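Long-range contacts in GCN5-related N-acetyltransferase (Sphaerobacter thermophilus, PDB 3TT2), which probably transfers an acyl group, such as acetyl, to an acceptor, as expected of a GCN5-related N-acetyltransferase: residues D11-R16 and V62-P67; A244-I249 and V280-L285; E122-V127 and G320-T325; D22-A27 and A43-V48; Y130-S135 and V306-V311. All coordinates share one frame; numbering follows the deposited sequence. Where two conformers were deposited one is given.

How the contacts relate
Contacts 1 and 4 lie in the N-terminal part of the chain. Contact 1 pairs the first strand with strand 61-65 and so closes a long loop. Contact 4 sits within that loop and packs two of its helices together; it touches contact 1 where R16 meets D22. The other three nest: contact 2 within contact 5, and contact 5 within contact 3. Contact 3 spans most, from 122-127 to the C-terminal tail. Contact 5 pairs strands 125-132 and 305-316. Contact 2 joins strands 246-254 and 282-290, and meets contact 5 through E284 and K307. No two contacts cross. Contacts 3 and 5 tie the C-terminal end of the chain back to strand 125-132.

Contact 1. Residues D11-R16 and V62-P67; sequences DRFIAR and VLVVAP
I14 and R16 pair with V65 and L63 as neighbouring antiparallel strands. Strand 14-16 is the outermost strand at this end of the GNAT sheet, and strand 61-65 is its neighbour. Both pairs are of the hydrogen-bonded kind. V65 N reaches I14 O at 2.6 Å, and L63 N reaches R16 O at 2.8 Å; I14 N and R16 N return bonds to V65 O and L63 O. A15 and V64 form the non-hydrogen-bonded pair between them.

Before the strand, F13 carries much of the packing. Its CG stands beside the backbone N (chi1 -70°), and the ring leans across to V64-P67. P67 CD lies over one ring face, 3.5 Å from the centroid of F13, in a CH-pi contact. CE2 of F13 also touches A66 CB at 3.7 Å, and CD2 touches V64 CG1 at 3.8 Å. A72 of the next strand packs on F13 too. R12 adds its CB against CG of P67.

I14, R16, L63 and V65 share one sheet face. R16 bends at chi3 (105°), which lays its head alongside L63. CD2 of L63 sits over one face of the guanidinium, while V65 CG2 approaches obliquely. The head is anchored by a salt bridge from NH1 to D22 OD2. Its other terminal nitrogen, R16 NH2, rests 3.5 Å from L63 CD2.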
# COMPACT_ATOMS: atom_id res chain seq x y z
N ASP A 11 -29.47 16.65 -6.25
CA ASP A 11 -29.80 17.81 -5.43
C ASP A 11 -29.64 17.56 -3.94
O ASP A 11 -29.00 18.34 -3.22
CB ASP A 11 -31.25 18.21 -5.71
CG ASP A 11 -32.16 17.00 -5.77
OD1 ASP A 11 -31.62 15.86 -5.69
OD2 ASP A 11 -33.39 17.16 -5.90
N ARG A 12 -30.20 16.45 -3.48
CA ARG A 12 -30.29 16.19 -2.05
C ARG A 12 -28.94 15.85 -1.44
O ARG A 12 -28.82 15.69 -0.22
CB ARG A 12 -31.30 15.07 -1.81
CG ARG A 12 -32.71 15.40 -2.31
CD ARG A 12 -33.61 14.17 -2.27
NE ARG A 12 -34.99 14.48 -2.63
CZ ARG A 12 -35.49 14.40 -3.86
NH1 ARG A 12 -34.72 14.02 -4.86
NH2 ARG A 12 -36.77 14.70 -4.09
N PHE A 13 -27.91 15.74 -2.28
CA PHE A 13 -26.59 15.32 -1.83
C PHE A 13 -25.57 16.46 -1.65
O PHE A 13 -25.34 17.27 -2.56
CB PHE A 13 -26.03 14.24 -2.75
CG PHE A 13 -26.75 12.94 -2.63
CD1 PHE A 13 -27.93 12.72 -3.31
CD2 PHE A 13 -26.24 11.93 -1.83
CE1 PHE A 13 -28.60 11.52 -3.20
CE2 PHE A 13 -26.90 10.73 -1.71
CZ PHE A 13 -28.08 10.52 -2.39
N ILE A 14 -24.95 16.49 -0.47
CA ILE A 14 -23.99 17.52 -0.11
C ILE A 14 -22.60 16.92 -0.02
O ILE A 14 -22.38 15.92 0.65
CB ILE A 14 -24.36 18.18 1.25
CG1 ILE A 14 -25.17 19.47 1.04
CG2 ILE A 14 -23.11 18.47 2.10
CD1 ILE A 14 -26.53 19.29 0.35
N ALA A 15 -21.67 17.53 -0.74
CA ALA A 15 -20.28 17.12 -0.67
C ALA A 15 -19.55 18.10 0.22
O ALA A 15 -19.74 19.31 0.11
CB ALA A 15 -19.68 17.10 -2.06
N ARG A 16 -18.72 17.58 1.13
CA ARG A 16 -18.07 18.43 2.12
C ARG A 16 -16.80 17.75 2.62
O ARG A 16 -16.66 16.53 2.51
CB ARG A 16 -19.04 18.71 3.27
CG ARG A 16 -18.58 18.20 4.63
CD ARG A 16 -19.58 18.48 5.72
NE ARG A 16 -20.31 17.27 6.10
CZ ARG A 16 -19.87 16.40 7.00
NH1 ARG A 16 -18.71 16.60 7.61
NH2 ARG A 16 -20.59 15.32 7.30
N VAL A 62 -12.86 13.90 0.55
CA VAL A 62 -14.22 14.40 0.33
C VAL A 62 -15.25 13.42 0.87
O VAL A 62 -15.03 12.21 0.86
CB VAL A 62 -14.49 14.68 -1.18
CG1 VAL A 62 -14.61 13.40 -1.96
CG2 VAL A 62 -15.75 15.53 -1.36
N LEU A 63 -16.36 13.95 1.38
CA LEU A 63 -17.47 13.12 1.87
C LEU A 63 -18.79 13.54 1.23
O LEU A 63 -19.20 14.69 1.35
CB LEU A 63 -17.57 13.24 3.39
CG LEU A 63 -18.82 12.67 4.05
CD1 LEU A 63 -18.89 11.20 3.75
CD2 LEU A 63 -18.77 12.90 5.55
N VAL A 64 -19.45 12.61 0.55
CA VAL A 64 -20.77 12.90 0.00
C VAL A 64 -21.80 12.49 1.05
O VAL A 64 -21.93 11.31 1.38
CB VAL A 64 -21.04 12.16 -1.34
CG1 VAL A 64 -22.45 12.42 -1.82
CG2 VAL A 64 -20.06 12.59 -2.40
N VAL A 65 -22.53 13.46 1.58
CA VAL A 65 -23.50 13.15 2.60
C VAL A 65 -24.86 12.95 1.96
O VAL A 65 -25.30 13.75 1.13
CB VAL A 65 -23.55 14.22 3.70
CG1 VAL A 65 -24.75 14.00 4.63
CG2 VAL A 65 -22.26 14.19 4.49
N ALA A 66 -25.50 11.85 2.32
CA ALA A 66 -26.82 11.55 1.79
C ALA A 66 -27.88 12.35 2.56
O ALA A 66 -27.63 12.80 3.68
CB ALA A 66 -27.08 10.04 1.87
N PRO A 67 -29.05 12.55 1.94
CA PRO A 67 -30.21 13.23 2.52
C PRO A 67 -30.57 12.74 3.93
O PRO A 67 -31.04 13.54 4.74
CB PRO A 67 -31.35 12.87 1.56
CG PRO A 67 -30.69 12.39 0.30
CD PRO A 67 -29.21 12.39 0.48

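Contact 2. Residues A244-I249 and V280-L285; sequences AGKGWI and VREVEL
G247 and E282 make the straightest bond between these parallel strands: G247 N donates to E282 O at 2.8 Å. I249 N donates to E284 O at 3.1 Å. Between them E284 N reaches G247 O at 3.2 Å.

K246 adds a salt bridge to each glutamate on its side of the sheet. Its chain bends at chi3 (64°), and this swings NZ across to E282 OE1 and E284 OE2. Each distance from K246 NZ is 3.3 Å, so both bonds are weak. E284 OE2 has a stronger partner in K307.

Beyond the charges, W248 lays one face of its indole on the backbone of the other strand. L285 CA lies over the six-membered ring, 3.8 Å from the W248 centroid, and E284 O approaches the ring obliquely. CB of E284 touches W248 CZ3 at 3.6 Å. On the other side of the sheet I249 CD1 packs on V283 CG1 at 3.8 Å. L268 and F272 of helix 263-278 cover I249 there.

Strand 246-254, helix 263-278 and strand 282-290 form the beta-alpha-beta unit of the GNAT fold, whose strand-to-helix loop binds acetyl-CoA in relatives.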
# COMPACT_ATOMS: atom_id res chain seq x y z
N ALA A 244 -1.02 -1.99 15.46
CA ALA A 244 -2.29 -2.43 16.02
C ALA A 244 -2.35 -3.95 16.14
O ALA A 244 -3.36 -4.56 15.79
CB ALA A 244 -3.45 -1.92 15.17
N GLY A 245 -1.26 -4.55 16.59
CA GLY A 245 -1.20 -5.99 16.77
C GLY A 245 -1.24 -6.81 15.49
O GLY A 245 -1.51 -8.02 15.54
N LYS A 246 -1.01 -6.16 14.35
CA LYS A 246 -0.88 -6.86 13.07
C LYS A 246 0.47 -6.53 12.51
O LYS A 246 0.99 -5.44 12.76
CB LYS A 246 -1.97 -6.47 12.06
CG LYS A 246 -3.36 -6.88 12.47
CD LYS A 246 -4.34 -6.69 11.34
CE LYS A 246 -4.01 -7.59 10.15
NZ LYS A 246 -5.21 -7.82 9.27
N GLY A 247 1.08 -7.48 11.82
CA GLY A 247 2.35 -7.21 11.17
C GLY A 247 2.21 -6.68 9.75
O GLY A 247 1.29 -7.05 9.02
N TRP A 248 3.13 -5.83 9.34
CA TRP A 248 3.19 -5.44 7.95
C TRP A 248 4.63 -5.47 7.51
O TRP A 248 5.50 -4.90 8.18
CB TRP A 248 2.58 -4.06 7.69
CG TRP A 248 2.61 -3.69 6.21
CD1 TRP A 248 3.53 -2.90 5.58
CD2 TRP A 248 1.69 -4.12 5.19
NE1 TRP A 248 3.24 -2.81 4.24
CE2 TRP A 248 2.12 -3.56 3.97
CE3 TRP A 248 0.56 -4.95 5.19
CZ2 TRP A 248 1.44 -3.77 2.77
CZ3 TRP A 248 -0.12 -5.16 4.00
CH2 TRP A 248 0.32 -4.57 2.80
N ILE A 249 4.87 -6.13 6.39
CA ILE A 249 6.22 -6.17 5.85
C ILE A 249 6.27 -5.29 4.62
O ILE A 249 5.67 -5.60 3.59
CB ILE A 249 6.65 -7.62 5.51
CG1 ILE A 249 6.59 -8.48 6.76
CG2 ILE A 249 8.06 -7.67 4.98
CD1 ILE A 249 6.82 -9.91 6.48
N VAL A 280 2.33 -12.12 17.54
CA VAL A 280 1.53 -11.46 16.51
C VAL A 280 0.86 -12.50 15.62
O VAL A 280 1.53 -13.34 15.03
CB VAL A 280 2.34 -10.49 15.65
CG1 VAL A 280 1.53 -10.04 14.47
CG2 VAL A 280 2.75 -9.29 16.48
N ARG A 281 -0.47 -12.46 15.54
CA ARG A 281 -1.18 -13.52 14.87
C ARG A 281 -1.15 -13.37 13.35
O ARG A 281 -0.96 -14.35 12.64
CB ARG A 281 -2.62 -13.61 15.37
CG ARG A 281 -3.42 -14.68 14.69
CD ARG A 281 -4.38 -15.33 15.64
NE ARG A 281 -5.07 -16.46 15.02
CZ ARG A 281 -6.23 -16.35 14.38
NH1 ARG A 281 -6.81 -15.16 14.27
NH2 ARG A 281 -6.81 -17.43 13.87
N GLU A 282 -1.32 -12.15 12.87
CA GLU A 282 -1.45 -11.94 11.45
C GLU A 282 -0.40 -11.00 10.90
O GLU A 282 -0.16 -9.92 11.44
CB GLU A 282 -2.84 -11.43 11.09
CG GLU A 282 -3.93 -12.44 11.39
CD GLU A 282 -5.34 -11.86 11.28
OE1 GLU A 282 -5.49 -10.68 10.90
OE2 GLU A 282 -6.30 -12.61 11.60
N VAL A 283 0.23 -11.46 9.82
CA VAL A 283 1.16 -10.66 9.02
C VAL A 283 0.68 -10.58 7.56
O VAL A 283 0.15 -11.54 6.99
CB VAL A 283 2.57 -11.24 9.06
CG1 VAL A 283 3.53 -10.31 8.33
CG2 VAL A 283 3.01 -11.44 10.51
N GLU A 284 0.85 -9.41 6.98
CA GLU A 284 0.46 -9.17 5.62
C GLU A 284 1.58 -8.44 4.93
O GLU A 284 2.41 -7.81 5.58
CB GLU A 284 -0.81 -8.32 5.56
CG GLU A 284 -2.05 -9.02 6.06
CD GLU A 284 -3.25 -8.11 6.13
OE1 GLU A 284 -3.06 -6.87 6.20
OE2 GLU A 284 -4.38 -8.63 6.14
N LEU A 285 1.58 -8.53 3.61
CA LEU A 285 2.41 -7.68 2.79
C LEU A 285 1.79 -7.58 1.41
O LEU A 285 0.75 -8.18 1.13
CB LEU A 285 3.84 -8.22 2.70
CG LEU A 285 4.07 -9.62 2.14
CD1 LEU A 285 4.08 -9.62 0.63
CD2 LEU A 285 5.38 -10.17 2.66

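Contact 3. Residues E122-V127 and G320-T325; sequences EAQVTV and GIDLST
G320 meets E122 and Q124 as the C-terminal tail crosses the start of segment 122-127. Its backbone angles (phi 153°, psi -174°) are hardly open to other residues. G320 CA makes a CA-H...O contact with E122 O.

I321 makes both conventional hydrogen bonds of the contact. Its N donates to E122 O at 3.0 Å. Its O accepts from Q124 N at 2.9 Å, in a nearly straight bond (175°). The I321 side chain keeps CD1 against CG of E122 at 3.9 Å.

D322 turns the tail. Its OD1 takes two bonds from S324. S324 OG donates to the syn lone pair of D322 OD1. S324 N comes from the anti side, well out of the carboxylate plane, 2.9 Å from D322 OD1. The second bond makes an Asx turn. L323, inside this turn, swings its end back to the first segment. Its CD1 packs on A123 CB at 3.5 Å.

R318, just before the tail, bonds to A123 O. V125 pairs there with I317 and R318. The arrangement is a single beta bridge, A123 with I321, which carries the pairing of strands 125-132 and 305-316 into the C-terminal tail, tying the end of the chain to the N-terminal GNAT region.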
# COMPACT_ATOMS: atom_id res chain seq x y z
N GLU A 122 7.43 19.80 -17.81
CA GLU A 122 7.62 18.74 -18.80
C GLU A 122 7.10 17.37 -18.31
O GLU A 122 6.84 16.48 -19.12
CB GLU A 122 9.10 18.63 -19.20
CG GLU A 122 10.01 18.02 -18.13
CD GLU A 122 10.32 18.99 -16.99
OE1 GLU A 122 9.88 20.16 -17.06
OE2 GLU A 122 11.00 18.57 -16.03
N ALA A 123 6.95 17.23 -17.00
CA ALA A 123 6.47 16.00 -16.37
C ALA A 123 5.07 15.60 -16.78
O ALA A 123 4.15 16.43 -16.76
CB ALA A 123 6.53 16.14 -14.84
N GLN A 124 4.90 14.33 -17.13
CA GLN A 124 3.57 13.78 -17.35
C GLN A 124 2.87 13.64 -16.02
O GLN A 124 3.51 13.40 -15.00
CB GLN A 124 3.62 12.43 -18.05
CG GLN A 124 3.84 11.26 -17.13
CD GLN A 124 3.32 9.95 -17.72
OE1 GLN A 124 2.57 9.95 -18.71
NE2 GLN A 124 3.70 8.83 -17.11
N VAL A 125 1.56 13.78 -16.03
CA VAL A 125 0.78 13.78 -14.81
C VAL A 125 -0.25 12.68 -14.89
O VAL A 125 -1.04 12.65 -15.83
CB VAL A 125 0.08 15.13 -14.62
CG1 VAL A 125 -0.86 15.07 -13.44
CG2 VAL A 125 1.11 16.25 -14.48
N THR A 126 -0.24 11.76 -13.92
CA THR A 126 -1.20 10.65 -13.90
C THR A 126 -2.06 10.63 -12.65
O THR A 126 -1.65 11.11 -11.60
CB THR A 126 -0.53 9.26 -14.08
OG1 THR A 126 0.32 8.95 -12.96
CG2 THR A 126 0.29 9.20 -15.37
N VAL A 127 -3.27 10.07 -12.79
CA VAL A 127 -4.12 9.72 -11.65
C VAL A 127 -4.34 8.22 -11.69
O VAL A 127 -4.48 7.64 -12.77
CB VAL A 127 -5.51 10.36 -11.73
CG1 VAL A 127 -6.37 9.90 -10.58
CG2 VAL A 127 -5.40 11.87 -11.75
N GLY A 320 3.84 14.00 -21.05
CA GLY A 320 5.18 14.41 -20.69
C GLY A 320 6.04 13.24 -20.28
O GLY A 320 5.63 12.08 -20.36
N ILE A 321 7.24 13.55 -19.82
CA ILE A 321 8.20 12.51 -19.47
C ILE A 321 7.84 11.94 -18.11
O ILE A 321 7.19 12.62 -17.32
CB ILE A 321 9.65 13.06 -19.46
CG1 ILE A 321 9.93 13.84 -18.18
CG2 ILE A 321 9.90 13.94 -20.72
CD1 ILE A 321 11.34 14.34 -18.07
N ASP A 322 8.23 10.70 -17.82
CA ASP A 322 7.71 10.08 -16.61
C ASP A 322 8.66 10.39 -15.48
O ASP A 322 9.78 9.89 -15.41
CB ASP A 322 7.54 8.57 -16.79
CG ASP A 322 7.30 7.84 -15.48
OD1 ASP A 322 6.88 8.48 -14.49
OD2 ASP A 322 7.53 6.61 -15.42
N LEU A 323 8.18 11.24 -14.59
CA LEU A 323 8.97 11.64 -13.45
C LEU A 323 8.64 10.93 -12.13
O LEU A 323 9.29 11.16 -11.12
CB LEU A 323 8.92 13.15 -13.28
CG LEU A 323 9.66 13.87 -14.41
CD1 LEU A 323 9.91 15.35 -14.10
CD2 LEU A 323 10.96 13.15 -14.71
N SER A 324 7.64 10.05 -12.14
CA SER A 324 7.19 9.43 -10.90
C SER A 324 8.28 8.58 -10.27
O SER A 324 8.31 8.42 -9.05
CB SER A 324 5.95 8.58 -11.15
OG SER A 324 6.23 7.44 -11.94
N THR A 325 9.13 8.02 -11.12
CA THR A 325 10.21 7.14 -10.69
C THR A 325 11.61 7.81 -10.55
O THR A 325 12.57 7.16 -10.14
CB THR A 325 10.29 5.93 -11.64
OG1 THR A 325 10.57 6.38 -12.97
CG2 THR A 325 8.96 5.15 -11.63

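Contact 4. Residues D22-A27 and A43-V48; sequences DAPAIA and ASAEEV
V48 straddles A23 and A27 through its two methyl branches, and its first torsion sets them. At chi1 162°, CG1 stands opposite the backbone N and CG2 beside it. CG1 therefore meets A23, 3.8 Å from A23 CB, and it is as close to A23 CA. CG2 points further along the first helix and lies 4.1 Å from A27 CA. It also comes near CG2 of I26, at the limit of contact.

Most of the other groups here are alanine methyls, whose places are fixed by the backbone. A45 presses its CB on the first turn of helix 23-36, 3.6 Å from A23 O and equally near CA of P24. A27, one turn on, answers from the first helix. Its CB rests on the backbone where the second helix begins, 3.3 Å from A45 N and close to C of S44. A43 CB completes the row against A27 O, at 3.7 Å. With small residues on both sides, the two backbones come close: CA of P24 is 4.6 Å from CA of A45.

The start of helix 45-51 is held by S44 at the N-cap. Its OG accepts from E47 N at 3.3 Å. A43 N is bound by Q34 OE1, farther along the first helix. W52 packs on A23 and I26 and extends the apolar surface.

The contact is alanine-rich packing of two helix N-termini. These helices probably correspond to the alpha1-alpha2 region of the GNAT fold, which in relatives commonly borders the acceptor-substrate site.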
# COMPACT_ATOMS: atom_id res chain seq x y z
N ASP A 22 -16.59 12.06 11.63
CA ASP A 22 -17.15 11.25 10.55
C ASP A 22 -16.48 9.88 10.47
O ASP A 22 -16.94 9.00 9.75
CB ASP A 22 -17.00 11.96 9.19
CG ASP A 22 -17.85 13.21 9.08
OD1 ASP A 22 -18.94 13.26 9.69
OD2 ASP A 22 -17.43 14.15 8.36
N ALA A 23 -15.38 9.72 11.21
CA ALA A 23 -14.70 8.43 11.25
C ALA A 23 -15.63 7.22 11.44
O ALA A 23 -15.51 6.25 10.69
CB ALA A 23 -13.60 8.44 12.31
N PRO A 24 -16.55 7.27 12.44
CA PRO A 24 -17.45 6.13 12.61
C PRO A 24 -18.40 5.92 11.44
O PRO A 24 -18.59 4.78 11.01
CB PRO A 24 -18.26 6.50 13.86
CG PRO A 24 -17.46 7.54 14.55
CD PRO A 24 -16.81 8.31 13.46
N ALA A 25 -18.99 7.00 10.93
CA ALA A 25 -19.93 6.91 9.83
C ALA A 25 -19.25 6.33 8.60
O ALA A 25 -19.78 5.42 7.97
CB ALA A 25 -20.51 8.27 9.52
N ILE A 26 -18.06 6.85 8.31
CA ILE A 26 -17.26 6.48 7.14
C ILE A 26 -16.74 5.04 7.19
O ILE A 26 -16.72 4.34 6.18
CB ILE A 26 -16.05 7.44 6.95
CG1 ILE A 26 -16.52 8.87 6.66
CG2 ILE A 26 -15.16 6.95 5.83
CD1 ILE A 26 -15.41 9.90 6.67
N ALA A 27 -16.30 4.63 8.37
CA ALA A 27 -15.88 3.25 8.58
C ALA A 27 -16.97 2.32 8.04
O ALA A 27 -16.69 1.40 7.27
CB ALA A 27 -15.65 3.00 10.06
N ALA A 43 -13.44 -3.21 8.54
CA ALA A 43 -13.28 -1.77 8.75
C ALA A 43 -13.79 -1.24 10.09
O ALA A 43 -14.87 -1.60 10.55
CB ALA A 43 -13.92 -1.01 7.61
N SER A 44 -12.99 -0.38 10.71
CA SER A 44 -13.34 0.27 11.97
C SER A 44 -13.00 1.75 11.90
O SER A 44 -12.13 2.16 11.13
CB SER A 44 -12.58 -0.38 13.14
OG SER A 44 -11.19 -0.12 13.05
N ALA A 45 -13.70 2.56 12.69
CA ALA A 45 -13.42 3.99 12.76
C ALA A 45 -11.99 4.20 13.25
O ALA A 45 -11.34 5.18 12.89
CB ALA A 45 -14.39 4.68 13.68
N GLU A 46 -11.52 3.28 14.08
CA GLU A 46 -10.16 3.30 14.57
C GLU A 46 -9.14 3.32 13.44
O GLU A 46 -8.16 4.08 13.50
CB GLU A 46 -9.93 2.07 15.43
CG GLU A 46 -8.60 2.05 16.11
CD GLU A 46 -8.46 0.86 17.03
OE1 GLU A 46 -9.40 0.59 17.82
OE2 GLU A 46 -7.41 0.19 16.95
N GLU A 47 -9.34 2.49 12.42
CA GLU A 47 -8.45 2.47 11.26
C GLU A 47 -8.51 3.78 10.49
O GLU A 47 -7.48 4.32 10.10
CB GLU A 47 -8.79 1.30 10.33
CG GLU A 47 -8.12 -0.01 10.70
CD GLU A 47 -8.41 -1.13 9.72
OE1 GLU A 47 -8.75 -2.25 10.17
OE2 GLU A 47 -8.30 -0.89 8.50
N VAL A 48 -9.73 4.26 10.26
CA VAL A 48 -9.96 5.52 9.55
C VAL A 48 -9.15 6.64 10.20
O VAL A 48 -8.38 7.32 9.53
CB VAL A 48 -11.46 5.87 9.51
CG1 VAL A 48 -11.69 7.33 9.18
CG2 VAL A 48 -12.18 4.99 8.50

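Contact 5. Residues Y130-S135 and V306-V311; sequences YIRASS and VKHRYV. With SO4 (sulfate ion), chain G.
R132 and Y310 meet where two antiparallel strands of the GNAT fold diverge. Strand 305-316 here runs between strands 125-132 and 148-159. I131 and V311 form a hydrogen-bonded pair, with V311 N to I131 O at 2.8 Å. R132 and Y310 follow as a non-hydrogen-bonded pair whose side chains spread apart.

The R132 side chain starts away from the second strand at CB and then doubles back. Bends at chi2 (-61°) and chi3 (-43°) fold it over Y310. CG touches CE1 of the tyrosine. CD sits over one ring face, 3.7 Å from the Y310 centroid, a CH-pi contact. The guanidinium beyond is turned steeply against that ring. R309 O lies at the edge of the guanidinium, nearest NE. CZ has CB of H308 over one face at 3.4 Å, while OG of S134 lies over the opposite face. H308 was deposited in two conformers, so its contacts here are those of one conformer. NH2 ends in a salt bridge with D39. NH1 points to the sulfate, but the modelled approach is too close to interpret. That sulfate, probably from the crystallisation liquor, accepts a hydrogen bond from R309 N at O3, 3.2 Å away, though the ion's exact position is doubtful.

After R132 the chain makes a type I turn to S135, which leads into helix 136-144. K307 and H308 form a classic bulge opposite V155 on the neighbouring strand. At the turn A133 N donates to R309 O at 2.9 Å. The methyl of A133 covers one face of the R309 guanidinium, with CB 3.4 Å from R309 NH1.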
# COMPACT_ATOMS: atom_id res chain seq x y z
N TYR A 130 -6.71 1.94 -7.25
CA TYR A 130 -6.51 0.52 -7.04
C TYR A 130 -7.86 -0.14 -6.88
O TYR A 130 -8.54 0.08 -5.88
CB TYR A 130 -5.67 0.27 -5.81
CG TYR A 130 -4.32 0.92 -5.83
CD1 TYR A 130 -3.18 0.19 -6.15
CD2 TYR A 130 -4.16 2.25 -5.48
CE1 TYR A 130 -1.92 0.77 -6.16
CE2 TYR A 130 -2.90 2.84 -5.48
CZ TYR A 130 -1.79 2.10 -5.82
OH TYR A 130 -0.53 2.67 -5.83
N ILE A 131 -8.23 -0.95 -7.85
CA ILE A 131 -9.54 -1.57 -7.87
C ILE A 131 -9.47 -3.03 -7.44
O ILE A 131 -8.61 -3.77 -7.91
CB ILE A 131 -10.17 -1.46 -9.27
CG1 ILE A 131 -10.13 -0.01 -9.75
CG2 ILE A 131 -11.61 -1.94 -9.25
CD1 ILE A 131 -10.69 0.96 -8.74
N ARG A 132 -10.35 -3.45 -6.54
CA ARG A 132 -10.52 -4.87 -6.27
C ARG A 132 -10.81 -5.61 -7.57
O ARG A 132 -11.71 -5.23 -8.32
CB ARG A 132 -11.68 -5.10 -5.30
CG ARG A 132 -11.33 -4.83 -3.85
CD ARG A 132 -10.22 -5.75 -3.36
NE ARG A 132 -10.39 -7.11 -3.83
CZ ARG A 132 -11.08 -8.03 -3.15
NH1 ARG A 132 -11.20 -9.26 -3.63
NH2 ARG A 132 -11.63 -7.69 -2.00
N ALA A 133 -10.06 -6.68 -7.83
CA ALA A 133 -10.24 -7.46 -9.05
C ALA A 133 -11.67 -7.98 -9.16
O ALA A 133 -12.21 -8.14 -10.26
CB ALA A 133 -9.25 -8.63 -9.11
N SER A 134 -12.29 -8.20 -8.00
CA SER A 134 -13.61 -8.81 -7.94
C SER A 134 -14.79 -7.92 -8.39
O SER A 134 -15.76 -8.45 -8.95
CB SER A 134 -13.88 -9.37 -6.53
OG SER A 134 -14.06 -8.32 -5.60
N SER A 135 -14.71 -6.60 -8.19
CA SER A 135 -15.90 -5.79 -8.45
C SER A 135 -15.95 -5.22 -9.86
O SER A 135 -15.25 -4.27 -10.22
CB SER A 135 -16.08 -4.68 -7.40
OG SER A 135 -14.90 -3.93 -7.19
N VAL A 306 -3.18 -15.86 -0.66
CA VAL A 306 -3.73 -14.64 -1.23
C VAL A 306 -4.92 -14.11 -0.42
O VAL A 306 -5.94 -14.77 -0.28
CB VAL A 306 -4.13 -14.88 -2.71
CG1 VAL A 306 -4.72 -13.65 -3.34
CG2 VAL A 306 -2.93 -15.31 -3.51
N LYS A 307 -4.79 -12.89 0.10
CA LYS A 307 -5.90 -12.22 0.75
C LYS A 307 -6.79 -11.62 -0.33
O LYS A 307 -7.88 -12.13 -0.60
CB LYS A 307 -5.41 -11.13 1.71
CG LYS A 307 -6.50 -10.53 2.52
CD LYS A 307 -5.97 -9.62 3.60
CE LYS A 307 -7.08 -9.17 4.54
NZ LYS A 307 -6.75 -7.86 5.19
N HIS A 308 -6.32 -10.57 -0.98
CA HIS A 308 -7.04 -10.03 -2.14
C HIS A 308 -6.10 -9.53 -3.23
O HIS A 308 -4.89 -9.40 -3.02
CB HIS A 308 -8.13 -9.00 -1.78
CG HIS A 308 -7.84 -8.18 -0.55
ND1 HIS A 308 -8.66 -8.23 0.56
CD2 HIS A 308 -6.88 -7.27 -0.29
CE1 HIS A 308 -8.18 -7.41 1.48
NE2 HIS A 308 -7.11 -6.80 0.99
N ARG A 309 -6.65 -9.31 -4.41
CA ARG A 309 -5.91 -8.89 -5.59
C ARG A 309 -6.48 -7.58 -6.08
O ARG A 309 -7.69 -7.44 -6.28
CB ARG A 309 -6.10 -9.94 -6.68
CG ARG A 309 -5.60 -9.52 -8.07
CD ARG A 309 -5.90 -10.62 -9.05
NE ARG A 309 -5.82 -10.22 -10.45
CZ ARG A 309 -6.78 -10.47 -11.33
NH1 ARG A 309 -7.88 -11.10 -10.93
NH2 ARG A 309 -6.65 -10.09 -12.59
N TYR A 310 -5.62 -6.59 -6.29
CA TYR A 310 -6.09 -5.35 -6.86
C TYR A 310 -5.50 -5.19 -8.25
O TYR A 310 -4.41 -5.68 -8.53
CB TYR A 310 -5.70 -4.15 -5.99
CG TYR A 310 -6.35 -4.08 -4.63
CD1 TYR A 310 -7.45 -3.27 -4.40
CD2 TYR A 310 -5.84 -4.80 -3.58
CE1 TYR A 310 -8.03 -3.19 -3.14
CE2 TYR A 310 -6.42 -4.74 -2.33
CZ TYR A 310 -7.51 -3.94 -2.11
OH TYR A 310 -8.06 -3.88 -0.85
N VAL A 311 -6.24 -4.52 -9.12
CA VAL A 311 -5.73 -4.14 -10.42
C VAL A 311 -5.54 -2.64 -10.41
O VAL A 311 -6.48 -1.88 -10.17
CB VAL A 311 -6.68 -4.50 -11.56
CG1 VAL A 311 -6.07 -4.07 -12.91
CG2 VAL A 311 -6.95 -5.97 -11.56
S SO4 G . -9.98 -11.18 -5.40
O1 SO4 G . -8.86 -11.83 -6.08
O2 SO4 G . -10.18 -11.78 -4.08
O3 SO4 G . -9.71 -9.75 -5.25
O4 SO4 G . -11.19 -11.34 -6.21